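PDB 6V72: beta-lactamase II from Erythrobacter litoralis, which probably hydrolyses beta-lactams to substituted beta-amino acids, as a zinc-dependent class B member of the metallo-beta-lactamase superfamily. Local coordinates for residues A[162-166]-A[167-171]; A[203-206]-A[207-211]; A[234-237]-A[238-242]. One frame throughout, in Å; residues are numbered along the deposited sequence.

Contact 1 (A[162-166]-A[167-171]); sequences GGAHT and RDNIT
Thr166 and Asn169 stand at the two ends of a type I beta turn, and between them lies the tight part of this contact. The turn belongs to the loop between strands 157-159 and 171-174, which carries His165, a zinc ligand of this metallo-beta-lactamase; no zinc is bound to this chain in the present structure. The Asn169 side chain folds back over the turn: with CG lodged between its own backbone N and carbonyl carbon (chi1 51°), the buried amide is swung in over 162-166, and CG comes to 3.3 Å from Thr166 O. Around the amide are the backbone nitrogens of His165 and Thr166, the carbonyl oxygen of Gly162 and the methyl of Ala164. The Thr166 side chain crosses that of Asn169 at a slant, OG1 lying 3.4 Å from Asn169 CB. The backbone inside the loop is tied as well, Ala164 N donating to Thr166 O at 2.9 Å. Nearby, Gly163 CA makes a CA-H...O contact of 3.5 Å with Arg167 O.

The other flank is looser. The CB of Arg167 points away from 162-166, and the guanidinium of this exposed residue lies beside Asp168. It grips that carboxylate side-on, NE giving a 3.0 Å bond to OD1 of Asp168 and NH2 a 2.9 Å bond to the syn lone pair of Asp168 OD2. The same NH2 also forms a salt bridge with Glu123.

Chemically, the two flanks differ: a neutral amide packs against the backbone leading into the zinc ligand, while the formal charges of the turn, Arg167 and Asp168, pair with each other away from that amide, and two carboxylates probably share the positive charge of Arg167.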
# COMPACT_ATOMS: atom_id res chain seq x y z
N GLY A 162 -5.57 -19.73 2.40
CA GLY A 162 -5.94 -19.21 1.10
C GLY A 162 -5.13 -17.98 0.76
O GLY A 162 -4.38 -17.44 1.58
N GLY A 163 -5.32 -17.50 -0.47
CA GLY A 163 -4.57 -16.35 -0.94
C GLY A 163 -4.96 -15.07 -0.20
O GLY A 163 -6.12 -14.84 0.13
N ALA A 164 -3.97 -14.22 0.02
CA ALA A 164 -4.26 -12.95 0.67
C ALA A 164 -3.13 -11.98 0.33
O ALA A 164 -3.11 -11.43 -0.77
CB ALA A 164 -4.43 -13.13 2.18
N HIS A 165 -2.17 -11.79 1.24
CA HIS A 165 -1.05 -10.90 0.93
C HIS A 165 -0.24 -11.43 -0.25
O HIS A 165 0.23 -10.66 -1.11
CB HIS A 165 -0.18 -10.72 2.17
CG HIS A 165 1.06 -9.91 1.93
ND1 HIS A 165 1.06 -8.53 2.03
CD2 HIS A 165 2.33 -10.27 1.64
CE1 HIS A 165 2.28 -8.08 1.79
NE2 HIS A 165 3.07 -9.12 1.54
N THR A 166 -0.09 -12.76 -0.31
CA THR A 166 0.38 -13.48 -1.48
C THR A 166 -0.52 -14.68 -1.70
O THR A 166 -1.29 -15.07 -0.83
CB THR A 166 1.83 -13.94 -1.33
OG1 THR A 166 1.92 -14.86 -0.23
CG2 THR A 166 2.74 -12.77 -1.08
N ARG A 167 -0.37 -15.32 -2.86
CA ARG A 167 -1.19 -16.49 -3.17
C ARG A 167 -0.95 -17.61 -2.18
O ARG A 167 -1.87 -18.36 -1.83
CB ARG A 167 -0.89 -16.99 -4.59
CG ARG A 167 -1.84 -18.11 -5.07
CD ARG A 167 -1.40 -18.74 -6.39
NE ARG A 167 -0.10 -19.38 -6.24
CZ ARG A 167 0.69 -19.77 -7.24
NH1 ARG A 167 0.29 -19.63 -8.51
NH2 ARG A 167 1.88 -20.32 -6.95
N ASP A 168 0.29 -17.76 -1.73
CA ASP A 168 0.67 -18.96 -0.99
C ASP A 168 1.06 -18.65 0.45
O ASP A 168 1.71 -19.48 1.10
CB ASP A 168 1.79 -19.67 -1.74
CG ASP A 168 1.43 -19.98 -3.22
OD1 ASP A 168 0.33 -20.53 -3.50
OD2 ASP A 168 2.24 -19.63 -4.11
N ASN A 169 0.67 -17.49 0.99
CA ASN A 169 1.01 -17.19 2.38
C ASN A 169 0.41 -18.22 3.34
O ASN A 169 -0.70 -18.70 3.14
CB ASN A 169 0.56 -15.76 2.76
CG ASN A 169 -0.90 -15.41 2.42
OD1 ASN A 169 -1.77 -16.28 2.32
ND2 ASN A 169 -1.15 -14.13 2.31
N ILE A 170 1.19 -18.58 4.38
CA ILE A 170 0.70 -19.50 5.40
C ILE A 170 0.80 -18.86 6.78
O ILE A 170 1.38 -17.79 6.97
CB ILE A 170 1.42 -20.86 5.37
CG1 ILE A 170 2.91 -20.70 5.70
CG2 ILE A 170 1.22 -21.54 3.99
CD1 ILE A 170 3.65 -22.06 5.85
N THR A 171 0.19 -19.53 7.76
CA THR A 171 0.13 -19.05 9.14
C THR A 171 0.49 -20.20 10.07
O THR A 171 0.45 -21.37 9.69
CB THR A 171 -1.26 -18.50 9.48
OG1 THR A 171 -2.22 -19.57 9.40
CG2 THR A 171 -1.66 -17.38 8.52

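Contact 2 (A[203-206]-A[207-211]); sequences AAYA and QSVRN
Arg210 lies back over Ala206, one turn earlier on helix 205-215, the helical element of a beta-alpha-beta unit between strands 179-181 and 221-223. Its CB passes 3.8 Å from Ala206 O, and CG, anti to the carbonyl carbon of Arg210 (chi1 -64°), comes closer, 3.3 Å from the same oxygen. From CG to NE the chain is extended, and one face of the guanidinium comes to lie over Ala206 C. At the tip the two terminal nitrogens part company. NH1 donates to Gln207 OE1 at 3.0 Å, meeting that oxygen from above its carbonyl plane, whereas NH2, 4.2 Å from the Ala206 methyl, forms a salt bridge with Glu243 of helix 233-243.

Gln207 passes the chain of bonds on: bent at chi2, it sends NE2 to Asn211 OD1 at 2.9 Å. On the buried flank, Val209 brings CG2 to the edge of the Tyr205 ring, 3.7 Å from CD1 of that tyrosine, whose hydroxyl bonds to Met185 O. Near the start of the helix, a water accepts from Gln207 N and donates to Ala203 O.

A salt bridge and two hydrogen bonds thus link Glu243, Arg210, Gln207 and Asn211 in sequence. The charge of Arg210 is probably offset in part by Glu243, itself a calcium ligand, while its bond to neutral Gln207 OE1 would restrain the guanidinium.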
# COMPACT_ATOMS: atom_id res chain seq x y z
N ALA A 203 -9.31 -10.63 -4.18
CA ALA A 203 -10.67 -11.15 -4.08
C ALA A 203 -10.80 -12.15 -2.94
O ALA A 203 -11.86 -12.23 -2.31
CB ALA A 203 -11.09 -11.80 -5.39
N ALA A 204 -9.73 -12.90 -2.65
CA ALA A 204 -9.77 -13.96 -1.66
C ALA A 204 -9.38 -13.49 -0.27
O ALA A 204 -9.67 -14.20 0.70
CB ALA A 204 -8.85 -15.12 -2.06
N TYR A 205 -8.80 -12.29 -0.17
CA TYR A 205 -8.14 -11.87 1.06
C TYR A 205 -9.08 -11.95 2.26
O TYR A 205 -8.73 -12.51 3.31
CB TYR A 205 -7.60 -10.45 0.88
CG TYR A 205 -6.43 -10.04 1.77
CD1 TYR A 205 -6.48 -10.17 3.15
CD2 TYR A 205 -5.30 -9.46 1.20
CE1 TYR A 205 -5.43 -9.76 3.94
CE2 TYR A 205 -4.24 -9.06 1.97
CZ TYR A 205 -4.30 -9.22 3.34
OH TYR A 205 -3.21 -8.80 4.09
N ALA A 206 -10.29 -11.41 2.13
CA ALA A 206 -11.18 -11.38 3.29
C ALA A 206 -11.55 -12.79 3.76
O ALA A 206 -11.53 -13.07 4.96
CB ALA A 206 -12.44 -10.58 2.96
N GLN A 207 -11.88 -13.70 2.83
CA GLN A 207 -12.21 -15.05 3.26
C GLN A 207 -11.01 -15.75 3.86
O GLN A 207 -11.15 -16.52 4.81
CB GLN A 207 -12.77 -15.87 2.09
CG GLN A 207 -13.26 -17.25 2.52
CD GLN A 207 -14.35 -17.17 3.59
OE1 GLN A 207 -15.29 -16.35 3.51
NE2 GLN A 207 -14.23 -18.01 4.60
N SER A 208 -9.81 -15.51 3.32
CA SER A 208 -8.63 -16.12 3.92
C SER A 208 -8.41 -15.63 5.34
O SER A 208 -8.02 -16.40 6.22
CB SER A 208 -7.40 -15.86 3.06
OG SER A 208 -7.61 -16.36 1.73
N VAL A 209 -8.69 -14.35 5.60
CA VAL A 209 -8.59 -13.88 6.98
C VAL A 209 -9.64 -14.56 7.86
O VAL A 209 -9.36 -14.96 8.99
CB VAL A 209 -8.70 -12.34 7.04
CG1 VAL A 209 -8.76 -11.84 8.49
CG2 VAL A 209 -7.52 -11.70 6.34
N ARG A 210 -10.87 -14.73 7.34
CA ARG A 210 -11.88 -15.44 8.12
C ARG A 210 -11.44 -16.86 8.40
O ARG A 210 -11.72 -17.40 9.48
CB ARG A 210 -13.21 -15.46 7.38
CG ARG A 210 -13.85 -14.09 7.14
CD ARG A 210 -15.27 -14.27 6.57
NE ARG A 210 -15.78 -12.97 6.14
CZ ARG A 210 -15.80 -12.54 4.88
NH1 ARG A 210 -15.43 -13.34 3.89
NH2 ARG A 210 -16.22 -11.31 4.62
N ASN A 211 -10.81 -17.51 7.41
CA ASN A 211 -10.34 -18.88 7.60
C ASN A 211 -9.29 -18.96 8.70
O ASN A 211 -9.33 -19.86 9.55
CB ASN A 211 -9.76 -19.40 6.28
CG ASN A 211 -10.83 -19.62 5.21
OD1 ASN A 211 -12.03 -19.72 5.52
ND2 ASN A 211 -10.40 -19.72 3.97
O HOH W 1 -12.84 -13.07 0.10

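Contact 3 (A[234-237]-A[238-242]); sequences AIER and TLDLA. With CA (calcium ion), chain B.
Glu236 and Asp240 sit one turn apart on helix 233-243, the last helix of this metallo-beta-lactamase fold, and the calcium ion on its surface is held from this face. The first shell contains Asp240 OD1 at 2.3 Å and a water 2.4 Å from the metal; Glu243, three residues further along, supplies another oxygen. That bound water also donates to Asp240 O, so Asp240 reaches the ion directly through OD1 and, by way of this water, through its carbonyl oxygen.

The second oxygen of the Asp240 carboxylate is held by water. One water donates to OD2 at 2.8 Å and accepts from Arg237 NE, lying at the edge of the guanidinium and in its plane. A second water donates to the same OD2 and only weakly to Glu236 OE2. These waters come between the carboxylate and its ionised neighbours, and the cation together with Arg237 would be expected to offset the like charges of Glu236 and Asp240.

Arg237 is placed by two bends in its chain, at chi2 (61°) and chi3 (53°), which fold it back so that CD lies 4.1 Å from Leu241 CG. Its NH2 bonds to Ala191 O, and Phe46 of the second subunit packs on both Arg237 and Leu241. Underneath run the ordinary helical bonds, such as Asp240 N to Glu236 O.

On the buried side Thr238 OG1 lies beside its own backbone N (chi1 -58°), and the two donate to one acceptor, Ala234 O, at 2.7 and 3.0 Å respectively, from opposite faces of its carbonyl plane.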
# COMPACT_ATOMS: atom_id res chain seq x y z
N ALA A 234 -6.46 -7.11 15.74
CA ALA A 234 -5.68 -7.16 14.51
C ALA A 234 -6.40 -7.96 13.43
O ALA A 234 -6.39 -7.58 12.26
CB ALA A 234 -4.30 -7.77 14.78
N ILE A 235 -7.03 -9.07 13.82
CA ILE A 235 -7.82 -9.85 12.86
C ILE A 235 -9.03 -9.05 12.40
O ILE A 235 -9.35 -9.01 11.21
CB ILE A 235 -8.25 -11.19 13.48
CG1 ILE A 235 -7.04 -12.03 13.88
CG2 ILE A 235 -9.14 -11.95 12.52
CD1 ILE A 235 -7.46 -13.32 14.61
N GLU A 236 -9.73 -8.43 13.35
CA GLU A 236 -10.94 -7.68 13.03
C GLU A 236 -10.65 -6.55 12.05
O GLU A 236 -11.39 -6.36 11.07
CB GLU A 236 -11.57 -7.13 14.30
CG GLU A 236 -12.80 -6.27 14.06
CD GLU A 236 -13.25 -5.50 15.30
OE1 GLU A 236 -13.57 -6.14 16.32
OE2 GLU A 236 -13.26 -4.24 15.26
N ARG A 237 -9.59 -5.78 12.31
CA ARG A 237 -9.26 -4.68 11.42
C ARG A 237 -8.79 -5.19 10.07
O ARG A 237 -9.19 -4.65 9.04
CB ARG A 237 -8.20 -3.77 12.05
CG ARG A 237 -7.72 -2.65 11.14
CD ARG A 237 -8.83 -1.69 10.71
NE ARG A 237 -9.59 -1.14 11.83
CZ ARG A 237 -9.25 -0.04 12.50
NH1 ARG A 237 -10.01 0.40 13.51
NH2 ARG A 237 -8.13 0.63 12.18
N THR A 238 -7.91 -6.21 10.06
CA THR A 238 -7.46 -6.74 8.78
C THR A 238 -8.64 -7.22 7.93
O THR A 238 -8.70 -6.94 6.73
CB THR A 238 -6.46 -7.89 8.99
OG1 THR A 238 -5.35 -7.38 9.76
CG2 THR A 238 -5.98 -8.43 7.62
N LEU A 239 -9.59 -7.92 8.56
CA LEU A 239 -10.78 -8.39 7.86
C LEU A 239 -11.58 -7.22 7.30
O LEU A 239 -12.01 -7.23 6.14
CB LEU A 239 -11.64 -9.21 8.82
CG LEU A 239 -12.90 -9.81 8.22
CD1 LEU A 239 -12.60 -10.58 6.91
CD2 LEU A 239 -13.55 -10.71 9.25
N ASP A 240 -11.80 -6.19 8.13
CA ASP A 240 -12.55 -5.03 7.64
C ASP A 240 -11.86 -4.41 6.43
O ASP A 240 -12.52 -4.04 5.44
CB ASP A 240 -12.67 -3.98 8.75
CG ASP A 240 -13.99 -4.08 9.53
OD1 ASP A 240 -15.02 -4.57 8.99
OD2 ASP A 240 -14.00 -3.61 10.70
N LEU A 241 -10.54 -4.25 6.48
CA LEU A 241 -9.83 -3.68 5.34
C LEU A 241 -9.95 -4.57 4.12
O LEU A 241 -10.14 -4.09 3.00
CB LEU A 241 -8.35 -3.46 5.69
CG LEU A 241 -8.08 -2.39 6.73
CD1 LEU A 241 -6.61 -2.45 7.15
CD2 LEU A 241 -8.43 -1.00 6.16
N ALA A 242 -9.82 -5.89 4.32
CA ALA A 242 -9.89 -6.82 3.20
C ALA A 242 -11.28 -6.84 2.57
O ALA A 242 -11.40 -7.06 1.35
CB ALA A 242 -9.49 -8.23 3.68
CA CA B . -16.63 -4.75 7.32
O HOH W 2 -15.50 -2.71 13.06
O HOH W 3 -11.95 -2.65 12.29
O HOH W 4 -15.11 -3.52 5.89

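In the fold
The three contacts lie in series along the chain, contact 2 touching both of the others. Contact 1, which carries the zinc ligand His165, here without its metal, meets contact 2 with centres about 9 Å apart: Ser208 OG probably bonds to Gly163 O at 2.7 Å, and the Tyr205 ring packs on Ala164 and His165. Between contacts 2 and 3, centres about 10 Å apart, Leu239 CD1 comes to 3.3 Å from Ala206 O. Contacts 1 and 3 do not touch; their nearest atoms are about 7 Å apart. Helix 205-215 thus touches both the loop with His165 and the calcium-binding helix 233-243, where the Thr238 side chain is still about 8 Å from that of His165.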